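Local structure of magnesium and cobalt efflux protein CorC (Neisseria meningitidis, 2PLI) at residues 20-23 / 24-28. The protein probably takes part in transporting magnesium and cobalt ions, and this chain is its transporter-associated domain, whose zinc sites include ones shared between subunits. Sequence-based numbering, arbitrary orientation.
Sequences WRIH and AATEI. With ZN (zinc ion), chain U.
With OG1 anti to its own carbonyl carbon (chi1 -57°), T26 turns its hydroxyl back onto the carbonyl oxygen of H23, while CG2 of I22, anti to the backbone N, comes within 3.8 Å of T26 OG1, a van der Waals contact. Two donors from T26 grip H23 O. T26 N lies 3.1 Å from H23 O, in the bond that closes a type I beta turn from H23 to T26, and this N-H approaches from well above the carbonyl plane, 50° out of it. OG1 of T26 donates to H23 O over 2.8 Å from much nearer that plane, tilted 17° from it. Threonine suits this place because its hydroxyl fastens the turn while its side chain also packs on I12, I31 and I47. The side chains of I22 and T26 cross at about a right angle. I22, a beta-branched residue well fitted to a strand, fills the core against helices 28-35 and 47-55. The H23 imidazole leads away from the turn and belongs to zinc sites of this protein. A24 puts a small side chain in a buried turn position; A25 takes the other, exposed one. The turn leads strand 19-23 toward helix 28-35, with E27 at the N-cap position. There the extended side chain of E27 places OE2 2.0 Å from a zinc ion, whose other ligands are D10 of one neighbouring subunit and D10 and H13 of another; OE1 forms a salt bridge with R21 of the latter. One carboxylate thus serves both metal and guanidinium, which would favour its charged form, and H23 O, accepting two hydrogen bonds, should keep the buried threonine hydroxyl satisfied and the turn firm.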
loop_
_atom_site.group_PDB
_atom_site.type_symbol
_atom_site.label_atom_id
_atom_site.label_comp_id
_atom_site.label_asym_id
_atom_site.label_seq_id
_atom_site.Cartn_x
_atom_site.Cartn_y
_atom_site.Cartn_z
ATOM N N TRP A 20 -5.154 12.002 -8.541
ATOM C CA TRP A 20 -4.520 11.465 -7.364
ATOM C C TRP A 20 -3.541 12.429 -6.718
ATOM O O TRP A 20 -2.688 13.007 -7.402
ATOM C CB TRP A 20 -3.754 10.179 -7.734
ATOM C CG TRP A 20 -4.616 9.190 -8.406
ATOM C CD1 TRP A 20 -5.381 8.247 -7.804
ATOM C CD2 TRP A 20 -4.842 9.048 -9.816
ATOM N NE1 TRP A 20 -6.091 7.531 -8.739
ATOM C CE2 TRP A 20 -5.796 8.021 -9.982
ATOM C CE3 TRP A 20 -4.352 9.692 -10.958
ATOM C CZ2 TRP A 20 -6.249 7.620 -11.235
ATOM C CZ3 TRP A 20 -4.838 9.292 -12.226
ATOM C CH2 TRP A 20 -5.758 8.268 -12.337
ATOM N N ARG A 21 -3.616 12.559 -5.400
ATOM C CA ARG A 21 -2.620 13.319 -4.680
ATOM C C ARG A 21 -1.600 12.331 -4.155
ATOM O O ARG A 21 -1.988 11.347 -3.486
ATOM C CB ARG A 21 -3.247 14.089 -3.525
ATOM C CG ARG A 21 -2.203 15.003 -2.868
ATOM C CD ARG A 21 -2.788 15.770 -1.673
ATOM N NE ARG A 21 -3.936 16.573 -2.021
ATOM C CZ ARG A 21 -5.190 16.315 -1.638
ATOM N NH1 ARG A 21 -5.485 15.252 -0.875
ATOM N NH2 ARG A 21 -6.162 17.118 -2.027
ATOM N N ILE A 22 -0.326 12.554 -4.470
ATOM C CA ILE A 22 0.694 11.536 -4.195
ATOM C C ILE A 22 1.830 12.095 -3.323
ATOM O O ILE A 22 2.430 13.120 -3.651
ATOM C CB ILE A 22 1.305 11.015 -5.540
ATOM C CG1 ILE A 22 0.217 10.447 -6.452
ATOM C CG2 ILE A 22 2.386 9.944 -5.286
ATOM C CD1 ILE A 22 0.710 9.903 -7.794
ATOM N N HIS A 23 2.121 11.392 -2.233
ATOM C CA HIS A 23 3.261 11.709 -1.386
ATOM C C HIS A 23 4.504 11.490 -2.214
ATOM O O HIS A 23 4.697 10.438 -2.796
ATOM C CB HIS A 23 3.324 10.803 -0.157
ATOM C CG HIS A 23 2.256 11.064 0.850
ATOM N ND1 HIS A 23 2.334 10.596 2.146
ATOM C CD2 HIS A 23 1.069 11.705 0.752
ATOM C CE1 HIS A 23 1.246 10.954 2.803
ATOM N NE2 HIS A 23 0.470 11.630 1.984
ATOM N N ALA A 24 5.385 12.477 -2.225
ATOM C CA ALA A 24 6.608 12.343 -3.005
ATOM C C ALA A 24 7.513 11.173 -2.624
ATOM O O ALA A 24 8.321 10.721 -3.453
ATOM C CB ALA A 24 7.405 13.650 -2.961
ATOM N N ALA A 25 7.424 10.767 -1.371
ATOM C CA ALA A 25 8.252 9.689 -0.855
ATOM C C ALA A 25 7.766 8.284 -1.258
ATOM O O ALA A 25 8.478 7.285 -1.011
ATOM C CB ALA A 25 8.349 9.840 0.636
ATOM N N THR A 26 6.651 8.220 -1.998
ATOM C CA THR A 26 6.094 6.942 -2.486
ATOM C C THR A 26 7.139 6.251 -3.395
ATOM O O THR A 26 7.721 6.870 -4.275
ATOM C CB THR A 26 4.806 7.135 -3.255
ATOM O OG1 THR A 26 3.846 7.815 -2.445
ATOM C CG2 THR A 26 4.263 5.772 -3.696
ATOM N N GLU A 27 7.396 4.982 -3.127
ATOM C CA GLU A 27 8.404 4.250 -3.867
ATOM C C GLU A 27 7.931 3.991 -5.277
ATOM O O GLU A 27 6.745 3.675 -5.534
ATOM C CB GLU A 27 8.749 2.963 -3.101
ATOM C CG GLU A 27 9.448 3.296 -1.791
ATOM C CD GLU A 27 9.465 2.173 -0.767
ATOM O OE1 GLU A 27 9.894 1.050 -1.070
ATOM O OE2 GLU A 27 9.062 2.350 0.429
ATOM N N ILE A 28 8.937 4.127 -6.168
ATOM C CA ILE A 28 8.600 3.968 -7.589
ATOM C C ILE A 28 7.904 2.643 -7.870
ATOM O O ILE A 28 6.966 2.604 -8.651
ATOM C CB ILE A 28 9.874 4.156 -8.468
ATOM C CG1 ILE A 28 10.367 5.598 -8.394
ATOM C CG2 ILE A 28 9.562 3.766 -9.917
ATOM C CD1 ILE A 28 11.712 5.818 -9.166
HETATM ZN ZN ZN U . 8.940 0.876 1.734
#